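Local coordinates for malonyl CoA:acyl carrier protein malonyltransferase (Streptomyces coelicolor, PDB 1NM2), which probably catalyses the transfer of a malonyl group from malonyl-CoA to holo-acyl carrier protein, a step that supplies fatty acid biosynthesis, at residues 28-33 and 111-116; 69-74 and 274-279; 236-241 and 245-250. All coordinates share one frame; numbering follows the deposited sequence.

Contact 1 (28-33 and 111-116)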
ATOM      1  N   ALA A  28      -5.774 -18.338 -12.575  1.00 20.37           N
ATOM      2  CA  ALA A  28      -6.856 -17.734 -13.339  1.00 19.84           C
ATOM      3  C   ALA A  28      -8.189 -18.037 -12.654  1.00 19.51           C
ATOM      4  O   ALA A  28      -9.066 -17.171 -12.570  1.00 19.13           O
ATOM      5  CB  ALA A  28      -6.861 -18.272 -14.775  1.00 20.58           C
ATOM      6  N   ASP A  29      -8.334 -19.263 -12.156  1.00 19.29           N
ATOM      7  CA  ASP A  29      -9.563 -19.667 -11.475  1.00 20.75           C
ATOM      8  C   ASP A  29      -9.837 -18.827 -10.220  1.00 20.97           C
ATOM      9  O   ASP A  29     -10.953 -18.337 -10.026  1.00 21.23           O
ATOM     10  CB  ASP A  29      -9.508 -21.151 -11.086  1.00 21.03           C
ATOM     11  CG  ASP A  29      -9.452 -22.077 -12.295  1.00 22.33           C
ATOM     12  OD1 ASP A  29     -10.278 -21.905 -13.218  1.00 23.82           O
ATOM     13  OD2 ASP A  29      -8.594 -22.986 -12.318  1.00 22.58           O
ATOM     14  N   ARG A  30      -8.828 -18.655  -9.369  1.00 19.73           N
ATOM     15  CA  ARG A  30      -9.018 -17.872  -8.150  1.00 20.32           C
ATOM     16  C   ARG A  30      -9.360 -16.421  -8.471  1.00 19.45           C
ATOM     17  O   ARG A  30     -10.305 -15.863  -7.911  1.00 18.10           O
ATOM     18  CB  ARG A  30      -7.765 -17.918  -7.259  1.00 20.85           C
ATOM     19  CG  ARG A  30      -7.436 -19.301  -6.704  1.00 23.01           C
ATOM     20  CD  ARG A  30      -6.438 -19.223  -5.543  1.00 23.23           C
ATOM     21  NE  ARG A  30      -7.024 -18.618  -4.347  1.00 23.56           N
ATOM     22  CZ  ARG A  30      -6.330 -18.282  -3.259  1.00 25.44           C
ATOM     23  NH1 ARG A  30      -5.019 -18.489  -3.215  1.00 23.03           N
ATOM     24  NH2 ARG A  30      -6.944 -17.741  -2.211  1.00 21.54           N
ATOM     25  N   VAL A  31      -8.597 -15.816  -9.380  1.00 18.50           N
ATOM     26  CA  VAL A  31      -8.834 -14.423  -9.753  1.00 18.21           C
ATOM     27  C   VAL A  31     -10.236 -14.230 -10.343  1.00 16.97           C
ATOM     28  O   VAL A  31     -10.887 -13.220 -10.081  1.00 15.77           O
ATOM     29  CB  VAL A  31      -7.756 -13.925 -10.752  1.00 18.47           C
ATOM     30  CG1 VAL A  31      -8.067 -12.509 -11.205  1.00 18.76           C
ATOM     31  CG2 VAL A  31      -6.388 -13.966 -10.083  1.00 16.34           C
ATOM     32  N   ALA A  32     -10.697 -15.204 -11.125  1.00 17.17           N
ATOM     33  CA  ALA A  32     -12.025 -15.137 -11.727  1.00 16.54           C
ATOM     34  C   ALA A  32     -13.102 -15.123 -10.641  1.00 16.22           C
ATOM     35  O   ALA A  32     -14.075 -14.374 -10.728  1.00 18.59           O
ATOM     36  CB  ALA A  32     -12.241 -16.330 -12.669  1.00 16.61           C
ATOM     37  N   ALA A  33     -12.938 -15.961  -9.623  1.00 15.93           N
ATOM     38  CA  ALA A  33     -13.909 -16.010  -8.530  1.00 15.75           C
ATOM     39  C   ALA A  33     -13.914 -14.671  -7.796  1.00 15.87           C
ATOM     40  O   ALA A  33     -14.972 -14.186  -7.391  1.00 15.02           O
ATOM     41  CB  ALA A  33     -13.562 -17.139  -7.567  1.00 17.45           C
ATOM     42  N   LEU A 111      -8.463 -10.726   7.994  1.00 19.82           N
ATOM     43  CA  LEU A 111      -9.554 -10.797   7.037  1.00 20.91           C
ATOM     44  C   LEU A 111      -9.244 -11.876   6.010  1.00 20.59           C
ATOM     45  O   LEU A 111      -8.078 -12.099   5.673  1.00 18.47           O
ATOM     46  CB  LEU A 111      -9.703  -9.467   6.294  1.00 22.71           C
ATOM     47  CG  LEU A 111      -9.980  -8.182   7.068  1.00 22.84           C
ATOM     48  CD1 LEU A 111      -9.912  -7.015   6.090  1.00 24.05           C
ATOM     49  CD2 LEU A 111     -11.343  -8.250   7.742  1.00 23.75           C
ATOM     50  N   ASP A 112     -10.278 -12.545   5.513  1.00 20.12           N
ATOM     51  CA  ASP A 112     -10.072 -13.558   4.488  1.00 23.07           C
ATOM     52  C   ASP A 112      -9.967 -12.768   3.182  1.00 22.78           C
ATOM     53  O   ASP A 112     -10.348 -11.594   3.133  1.00 21.36           O
ATOM     54  CB  ASP A 112     -11.238 -14.552   4.462  1.00 27.20           C
ATOM     55  CG  ASP A 112     -12.573 -13.880   4.276  1.00 31.71           C
ATOM     56  OD1 ASP A 112     -12.863 -13.430   3.150  1.00 36.15           O
ATOM     57  OD2 ASP A 112     -13.332 -13.797   5.264  1.00 37.54           O
ATOM     58  N   ASP A 113      -9.453 -13.385   2.125  1.00 21.47           N
ATOM     59  CA  ASP A 113      -9.272 -12.651   0.876  1.00 23.30           C
ATOM     60  C   ASP A 113     -10.505 -11.996   0.254  1.00 24.09           C
ATOM     61  O   ASP A 113     -10.458 -10.815  -0.082  1.00 26.47           O
ATOM     62  CB  ASP A 113      -8.561 -13.529  -0.158  1.00 22.78           C
ATOM     63  CG  ASP A 113      -9.292 -14.805  -0.432  1.00 22.79           C
ATOM     64  OD1 ASP A 113     -10.256 -15.095   0.307  1.00 25.35           O
ATOM     65  OD2 ASP A 113      -8.902 -15.518  -1.380  1.00 25.37           O
ATOM     66  N   THR A 114     -11.607 -12.725   0.110  1.00 24.59           N
ATOM     67  CA  THR A 114     -12.802 -12.137  -0.499  1.00 25.27           C
ATOM     68  C   THR A 114     -13.314 -10.934   0.288  1.00 23.97           C
ATOM     69  O   THR A 114     -13.749  -9.946  -0.300  1.00 24.82           O
ATOM     70  CB  THR A 114     -13.956 -13.167  -0.647  1.00 26.56           C
ATOM     71  OG1 THR A 114     -14.533 -13.445   0.637  1.00 29.84           O
ATOM     72  CG2 THR A 114     -13.431 -14.457  -1.254  1.00 27.02           C
ATOM     73  N   ALA A 115     -13.270 -11.018   1.613  1.00 23.08           N
ATOM     74  CA  ALA A 115     -13.721  -9.916   2.451  1.00 22.53           C
ATOM     75  C   ALA A 115     -12.799  -8.711   2.255  1.00 22.05           C
ATOM     76  O   ALA A 115     -13.246  -7.561   2.256  1.00 22.10           O
ATOM     77  CB  ALA A 115     -13.718 -10.340   3.921  1.00 23.90           C
ATOM     78  N   ALA A 116     -11.508  -8.984   2.089  1.00 19.16           N
ATOM     79  CA  ALA A 116     -10.518  -7.930   1.896  1.00 18.43           C
ATOM     80  C   ALA A 116     -10.689  -7.263   0.534  1.00 18.01           C
ATOM     81  O   ALA A 116     -10.623  -6.044   0.420  1.00 16.56           O
ATOM     82  CB  ALA A 116      -9.108  -8.508   2.025  1.00 15.85           C
TER

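Contact 2 (69-74 and 274-279)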
ATOM      1  N   ILE A  69      -2.109 -11.018  -2.660  1.00 17.00           N
ATOM      2  CA  ILE A  69      -2.626 -12.255  -2.091  1.00 18.36           C
ATOM      3  C   ILE A  69      -2.214 -13.435  -2.968  1.00 19.71           C
ATOM      4  O   ILE A  69      -1.801 -14.483  -2.464  1.00 19.66           O
ATOM      5  CB  ILE A  69      -4.165 -12.237  -1.995  1.00 17.40           C
ATOM      6  CG1 ILE A  69      -4.617 -11.133  -1.033  1.00 16.88           C
ATOM      7  CG2 ILE A  69      -4.667 -13.590  -1.521  1.00 17.85           C
ATOM      8  CD1 ILE A  69      -6.108 -10.914  -1.001  1.00 16.66           C
ATOM      9  N   LEU A  70      -2.320 -13.251  -4.280  1.00 18.35           N
ATOM     10  CA  LEU A  70      -1.976 -14.296  -5.233  1.00 19.12           C
ATOM     11  C   LEU A  70      -0.495 -14.674  -5.204  1.00 17.86           C
ATOM     12  O   LEU A  70      -0.157 -15.859  -5.177  1.00 15.20           O
ATOM     13  CB  LEU A  70      -2.368 -13.866  -6.654  1.00 21.53           C
ATOM     14  CG  LEU A  70      -2.357 -14.943  -7.744  1.00 22.91           C
ATOM     15  CD1 LEU A  70      -3.417 -16.004  -7.433  1.00 24.34           C
ATOM     16  CD2 LEU A  70      -2.637 -14.305  -9.097  1.00 24.34           C
ATOM     17  N   SER A  71       0.392 -13.680  -5.211  1.00 16.86           N
ATOM     18  CA  SER A  71       1.821 -13.978  -5.201  1.00 16.87           C
ATOM     19  C   SER A  71       2.244 -14.600  -3.874  1.00 19.07           C
ATOM     20  O   SER A  71       3.078 -15.508  -3.844  1.00 20.34           O
ATOM     21  CB  SER A  71       2.645 -12.719  -5.499  1.00 16.42           C
ATOM     22  OG  SER A  71       2.331 -11.652  -4.626  1.00 14.60           O
ATOM     23  N   ALA A  72       1.663 -14.123  -2.779  1.00 18.09           N
ATOM     24  CA  ALA A  72       1.981 -14.670  -1.464  1.00 19.64           C
ATOM     25  C   ALA A  72       1.543 -16.134  -1.427  1.00 20.70           C
ATOM     26  O   ALA A  72       2.276 -17.003  -0.950  1.00 21.59           O
ATOM     27  CB  ALA A  72       1.265 -13.892  -0.387  1.00 19.06           C
ATOM     28  N   ALA A  73       0.344 -16.400  -1.932  1.00 20.19           N
ATOM     29  CA  ALA A  73      -0.176 -17.761  -1.957  1.00 21.73           C
ATOM     30  C   ALA A  73       0.783 -18.660  -2.743  1.00 21.30           C
ATOM     31  O   ALA A  73       1.082 -19.772  -2.322  1.00 20.65           O
ATOM     32  CB  ALA A  73      -1.565 -17.778  -2.586  1.00 20.88           C
ATOM     33  N   ALA A  74       1.265 -18.170  -3.882  1.00 22.42           N
ATOM     34  CA  ALA A  74       2.200 -18.927  -4.708  1.00 24.05           C
ATOM     35  C   ALA A  74       3.516 -19.176  -3.970  1.00 25.20           C
ATOM     36  O   ALA A  74       4.107 -20.249  -4.085  1.00 24.97           O
ATOM     37  CB  ALA A  74       2.472 -18.182  -6.010  1.00 24.17           C
ATOM     38  N   ILE A 274      10.550  -9.332   2.210  1.00 20.58           N
ATOM     39  CA  ILE A 274      10.073  -9.775   0.912  1.00 20.91           C
ATOM     40  C   ILE A 274       8.836  -8.937   0.607  1.00 20.21           C
ATOM     41  O   ILE A 274       7.912  -8.864   1.418  1.00 20.79           O
ATOM     42  CB  ILE A 274       9.686 -11.272   0.924  1.00 21.10           C
ATOM     43  CG1 ILE A 274      10.939 -12.133   1.085  1.00 22.82           C
ATOM     44  CG2 ILE A 274       8.955 -11.635  -0.365  1.00 23.04           C
ATOM     45  CD1 ILE A 274      10.659 -13.617   1.178  1.00 23.61           C
ATOM     46  N   GLU A 275       8.840  -8.275  -0.543  1.00 19.10           N
ATOM     47  CA  GLU A 275       7.710  -7.457  -0.964  1.00 18.10           C
ATOM     48  C   GLU A 275       6.925  -8.257  -2.006  1.00 18.25           C
ATOM     49  O   GLU A 275       7.486  -8.692  -3.012  1.00 16.82           O
ATOM     50  CB  GLU A 275       8.224  -6.144  -1.563  1.00 19.41           C
ATOM     51  CG  GLU A 275       7.168  -5.282  -2.237  1.00 20.24           C
ATOM     52  CD  GLU A 275       7.749  -4.005  -2.822  1.00 20.46           C
ATOM     53  OE1 GLU A 275       8.948  -4.003  -3.195  1.00 18.96           O
ATOM     54  OE2 GLU A 275       7.004  -3.011  -2.923  1.00 17.45           O
ATOM     55  N   VAL A 276       5.634  -8.468  -1.767  1.00 16.99           N
ATOM     56  CA  VAL A 276       4.831  -9.237  -2.710  1.00 16.99           C
ATOM     57  C   VAL A 276       4.620  -8.487  -4.021  1.00 17.89           C
ATOM     58  O   VAL A 276       5.002  -7.325  -4.154  1.00 18.25           O
ATOM     59  CB  VAL A 276       3.452  -9.629  -2.101  1.00 15.74           C
ATOM     60  CG1 VAL A 276       3.677 -10.510  -0.875  1.00 14.77           C
ATOM     61  CG2 VAL A 276       2.650  -8.371  -1.725  1.00 11.97           C
ATOM     62  N   CYS A 277       4.021  -9.162  -4.994  1.00 17.96           N
ATOM     63  CA  CYS A 277       3.774  -8.568  -6.300  1.00 18.28           C
ATOM     64  C   CYS A 277       2.732  -7.457  -6.226  1.00 17.88           C
ATOM     65  O   CYS A 277       1.707  -7.599  -5.559  1.00 19.49           O
ATOM     66  CB  CYS A 277       3.306  -9.652  -7.278  1.00 20.21           C
ATOM     67  SG  CYS A 277       2.900  -9.042  -8.922  1.00 24.32           S
ATOM     68  N   PRO A 278       2.971  -6.332  -6.918  1.00 18.34           N
ATOM     69  CA  PRO A 278       4.125  -6.001  -7.761  1.00 18.22           C
ATOM     70  C   PRO A 278       5.194  -5.275  -6.943  1.00 18.69           C
ATOM     71  O   PRO A 278       5.013  -4.121  -6.559  1.00 17.91           O
ATOM     72  CB  PRO A 278       3.507  -5.119  -8.836  1.00 17.57           C
ATOM     73  CG  PRO A 278       2.505  -4.327  -8.043  1.00 19.32           C
ATOM     74  CD  PRO A 278       1.877  -5.362  -7.121  1.00 17.97           C
ATOM     75  N   GLY A 279       6.305  -5.957  -6.683  1.00 18.50           N
ATOM     76  CA  GLY A 279       7.360  -5.373  -5.876  1.00 18.39           C
ATOM     77  C   GLY A 279       8.311  -4.409  -6.554  1.00 19.07           C
ATOM     78  O   GLY A 279       8.269  -4.213  -7.771  1.00 18.94           O
TER

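Contact 3 (236-241 and 245-250)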
ATOM      1  N   ARG A 236       2.957   1.259  14.829  1.00 20.66           N
ATOM      2  CA  ARG A 236       2.824   0.344  15.959  1.00 22.84           C
ATOM      3  C   ARG A 236       2.225  -1.009  15.584  1.00 21.86           C
ATOM      4  O   ARG A 236       1.529  -1.145  14.578  1.00 20.44           O
ATOM      5  CB  ARG A 236       1.972   0.974  17.063  1.00 25.82           C
ATOM      6  CG  ARG A 236       2.600   2.190  17.726  1.00 30.73           C
ATOM      7  CD  ARG A 236       1.747   2.678  18.885  1.00 37.03           C
ATOM      8  NE  ARG A 236       2.317   3.867  19.518  1.00 42.34           N
ATOM      9  CZ  ARG A 236       1.809   4.457  20.595  1.00 44.96           C
ATOM     10  NH1 ARG A 236       0.716   3.967  21.169  1.00 45.51           N
ATOM     11  NH2 ARG A 236       2.394   5.536  21.101  1.00 46.36           N
ATOM     12  N   ALA A 237       2.508  -2.011  16.406  1.00 20.89           N
ATOM     13  CA  ALA A 237       1.968  -3.339  16.186  1.00 22.75           C
ATOM     14  C   ALA A 237       0.575  -3.324  16.813  1.00 23.09           C
ATOM     15  O   ALA A 237       0.409  -2.874  17.949  1.00 24.20           O
ATOM     16  CB  ALA A 237       2.846  -4.382  16.861  1.00 19.39           C
ATOM     17  N   VAL A 238      -0.423  -3.798  16.073  1.00 22.95           N
ATOM     18  CA  VAL A 238      -1.792  -3.820  16.577  1.00 22.89           C
ATOM     19  C   VAL A 238      -2.198  -5.260  16.869  1.00 24.00           C
ATOM     20  O   VAL A 238      -2.202  -6.107  15.975  1.00 22.88           O
ATOM     21  CB  VAL A 238      -2.769  -3.207  15.550  1.00 24.16           C
ATOM     22  CG1 VAL A 238      -4.160  -3.094  16.153  1.00 22.30           C
ATOM     23  CG2 VAL A 238      -2.271  -1.845  15.112  1.00 22.88           C
ATOM     24  N   ALA A 239      -2.545  -5.536  18.122  1.00 23.92           N
ATOM     25  CA  ALA A 239      -2.921  -6.888  18.525  1.00 24.39           C
ATOM     26  C   ALA A 239      -4.390  -7.248  18.326  1.00 22.81           C
ATOM     27  O   ALA A 239      -4.733  -8.426  18.256  1.00 23.41           O
ATOM     28  CB  ALA A 239      -2.528  -7.112  19.988  1.00 24.71           C
ATOM     29  N   SER A 240      -5.247  -6.239  18.220  1.00 21.91           N
ATOM     30  CA  SER A 240      -6.685  -6.449  18.058  1.00 21.31           C
ATOM     31  C   SER A 240      -7.197  -6.368  16.622  1.00 21.42           C
ATOM     32  O   SER A 240      -6.878  -5.425  15.899  1.00 21.07           O
ATOM     33  CB  SER A 240      -7.445  -5.434  18.919  1.00 22.29           C
ATOM     34  OG  SER A 240      -8.811  -5.381  18.565  1.00 22.82           O
ATOM     35  N   GLY A 241      -8.012  -7.349  16.233  1.00 19.58           N
ATOM     36  CA  GLY A 241      -8.575  -7.379  14.894  1.00 18.85           C
ATOM     37  C   GLY A 241      -9.497  -6.205  14.595  1.00 20.15           C
ATOM     38  O   GLY A 241      -9.501  -5.684  13.476  1.00 19.19           O
ATOM     39  N   LEU A 245      -8.963  -3.197  11.787  1.00 17.55           N
ATOM     40  CA  LEU A 245      -9.989  -2.747  10.857  1.00 17.14           C
ATOM     41  C   LEU A 245     -10.320  -1.261  11.008  1.00 18.16           C
ATOM     42  O   LEU A 245     -10.475  -0.548  10.008  1.00 19.54           O
ATOM     43  CB  LEU A 245     -11.259  -3.586  11.032  1.00 18.85           C
ATOM     44  CG  LEU A 245     -12.437  -3.261  10.104  1.00 16.98           C
ATOM     45  CD1 LEU A 245     -11.995  -3.320   8.652  1.00 17.76           C
ATOM     46  CD2 LEU A 245     -13.564  -4.239  10.356  1.00 19.19           C
ATOM     47  N   ASP A 246     -10.438  -0.787  12.245  1.00 18.23           N
ATOM     48  CA  ASP A 246     -10.754   0.619  12.464  1.00 17.96           C
ATOM     49  C   ASP A 246      -9.638   1.489  11.895  1.00 18.38           C
ATOM     50  O   ASP A 246      -9.904   2.532  11.295  1.00 16.68           O
ATOM     51  CB  ASP A 246     -10.959   0.927  13.955  1.00 18.74           C
ATOM     52  CG  ASP A 246     -12.236   0.304  14.519  1.00 20.78           C
ATOM     53  OD1 ASP A 246     -13.208   0.116  13.762  1.00 21.36           O
ATOM     54  OD2 ASP A 246     -12.275   0.016  15.731  1.00 22.35           O
ATOM     55  N   ARG A 247      -8.392   1.054  12.079  1.00 17.38           N
ATOM     56  CA  ARG A 247      -7.247   1.796  11.564  1.00 17.30           C
ATOM     57  C   ARG A 247      -7.263   1.846  10.033  1.00 18.21           C
ATOM     58  O   ARG A 247      -6.971   2.889   9.442  1.00 19.10           O
ATOM     59  CB  ARG A 247      -5.942   1.169  12.060  1.00 17.28           C
ATOM     60  CG  ARG A 247      -5.599   1.535  13.491  1.00 18.13           C
ATOM     61  CD  ARG A 247      -4.394   0.768  14.003  1.00 17.69           C
ATOM     62  NE  ARG A 247      -3.949   1.284  15.295  1.00 17.63           N
ATOM     63  CZ  ARG A 247      -2.803   1.935  15.486  1.00 16.82           C
ATOM     64  NH1 ARG A 247      -1.976   2.151  14.466  1.00 11.66           N
ATOM     65  NH2 ARG A 247      -2.489   2.377  16.697  1.00 12.80           N
ATOM     66  N   LEU A 248      -7.603   0.726   9.395  1.00 17.27           N
ATOM     67  CA  LEU A 248      -7.676   0.661   7.933  1.00 17.07           C
ATOM     68  C   LEU A 248      -8.696   1.673   7.411  1.00 17.33           C
ATOM     69  O   LEU A 248      -8.433   2.404   6.457  1.00 16.63           O
ATOM     70  CB  LEU A 248      -8.107  -0.739   7.467  1.00 18.44           C
ATOM     71  CG  LEU A 248      -7.156  -1.933   7.586  1.00 20.49           C
ATOM     72  CD1 LEU A 248      -7.915  -3.215   7.254  1.00 21.41           C
ATOM     73  CD2 LEU A 248      -5.975  -1.753   6.636  1.00 18.80           C
ATOM     74  N   VAL A 249      -9.865   1.704   8.040  1.00 16.46           N
ATOM     75  CA  VAL A 249     -10.929   2.612   7.626  1.00 17.85           C
ATOM     76  C   VAL A 249     -10.527   4.077   7.787  1.00 18.89           C
ATOM     77  O   VAL A 249     -10.797   4.902   6.914  1.00 20.18           O
ATOM     78  CB  VAL A 249     -12.217   2.354   8.430  1.00 17.70           C
ATOM     79  CG1 VAL A 249     -13.314   3.320   7.993  1.00 16.39           C
ATOM     80  CG2 VAL A 249     -12.673   0.911   8.232  1.00 16.82           C
ATOM     81  N   GLY A 250      -9.877   4.389   8.904  1.00 19.71           N
ATOM     82  CA  GLY A 250      -9.449   5.753   9.162  1.00 18.81           C
ATOM     83  C   GLY A 250      -8.247   6.202   8.352  1.00 18.14           C
ATOM     84  O   GLY A 250      -8.136   7.385   8.032  1.00 17.93           O
TER

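Contact 1 (28-33 and 111-116)
Arg30 and Asp113 join helix 27-38 to the start of helix 113-132 through one salt bridge. Arg30 NH2 lies 3.1 Å from Asp113 OD2. The hydrogen bond in this pair is weak, with an N-H...O angle of only 121°. The two side chains cross at about a right angle, and the guanidinium and carboxylate planes are turned 54° apart. The arginine chain bends at chi3 (69°), and its far end spans the gap between the helices. Trp34 NE1 also donates to Asp113 OD2, giving that oxygen a second partner from helix 27-38.

The other hydrogen bonds are local to 111-116. Asp112 is the N-cap, and Asp112 OD1 accepts the capping bond from Ala115 N at 2.9 Å. Thr114 OG1 donates to the same Asp112 OD1 at 3.0 Å. These two donors arrive from opposite faces of the carboxylate. Asp113 OD1 takes Thr114 N at 2.7 Å, from above the carboxylate plane. This holds the second oxygen of Asp113 while OD2 faces Arg30.

Helix 57-75 packs against both side chains of the salt bridge.

The contact lies at the surface and is small. Its chemistry is mainly electrostatic. The opposite charges probably help to hold the helices together, but the bent hydrogen bond implies little directional grip. The negative carboxylates at the start of helix 113-132 would also probably suit the helix dipole.

Contact 2 (69-74 and 274-279)
Ser71 and Ala72, on neighbouring positions of helix 57-75, meet the turn that follows strand 272-275. The backbones come closest at Ser71 and Cys277, whose CA atoms are 5.9 Å apart.

Ser71 carries most of the contact. Ser71 OG accepts a hydrogen bond from Cys277 N at 3.0 Å, and the N-H points well at the oxygen (155°). The hydroxyl sits between its own backbone N and carbonyl carbon (chi1 54°). There it also hydrogen-bonds Ala67 O, one turn back in the helix. Ser71 OG rests 3.4 Å from Val276 CB as well. Cys277 CB packs alongside, 3.6 Å from Ser71 CB. The cysteine sulfur is anti to its backbone N (chi1 178°), which keeps SG away from the serine and leaves CB to make the touch. Trp21 of helix 19-22 touches both Ser71 and Cys277.

Ala72 adds a looser apolar touch. Ala72 CB lies 4.2 Å from Val276 CG1. Val276 also packs on Leu5 and Ala7 of strand 3-7, so it lies between the helix and the central parallel sheet.

Past Cys277 the chain turns through a cis peptide bond into Pro278. With Ser71 replaced by alanine, the buried Cys277 amide is likely to lose its acceptor and Ala67 O a hydroxyl partner, weakening the hold of the helix on this turn.

The chemistry is that of a buried polar link among small side chains. One hydroxyl joins a helix carbonyl to an amide of the turn. This ties helix 57-75 to the end of strand 272-275 in the alpha/beta hydrolase-like core.

Contact 3 (236-241 and 245-250)
Val238 lays its CG2 methyl over one face of the Arg247 guanidinium. The methyl stands 3.4 Å above that plane and is set off from the centre, near the edge of the group. The atom closest to Val238 CG2 is Arg247 CD, at 3.5 Å, with Arg247 NE following at 3.6 Å. The valine therefore covers the junction of the aliphatic chain and the guanidinium.

Arg247 runs extended from CG to NE. Its CG is anti to the carbonyl carbon (chi1 -78°), and the straight chain carries the charged end from the helix to the loop. There NH1 forms a salt bridge with Asp234, and the bond from NH1 to Ser231 OG is weak. Asp234 also accepts from Arg236 N, so one carboxylate holds both the arginine and the loop backbone. The guanidinium of Arg236 lies near, with Arg236 NH1 5.7 Å from Arg247 NH2. This is a like charge that the carboxylate of Asp234 probably helps to offset.

The second link is a backbone bond of the first helical turn. Leu245 N donates to Gly241 O at 3.1 Å. Ser240 is the N-cap of this helix, with a weak bond from Glu243 N to its OG. Gly241 N is held by Asp224.

The contact thus folds the loop after strand 228-229 back along helix 241-251. Val238 keeps a backbone hydrogen bond to Tyr229 of that edge strand. Other sides of the helix meet different neighbours: Leu245 and Val249 pack on helix 207-217, and Leu248 on helix 100-107.

Overall arrangement
Contacts 1 and 2 are neighbours, with centres 14 Å apart and direct packing. Helix 57-75, which carries one side of contact 2, also packs on contact 1: Ala73 CB is 3.6 Å from Arg30 NH1, and Ile69 CD1 is 3.7 Å from Asp113 CB. Their segments alternate along the chain. Contact 3 stands apart, its centre about 22 Å from each of the other centres, although its sequence is nested inside the loop closed by contact 2. It lies by edge strand 228-229 of the parallel sheet, while contact 2 lies just past the end of inner strand 272-275. Val276 in contact 2 comes close to, but makes no contact with, a GxSxG sequence that is consistent with the nucleophile elbow of this fold.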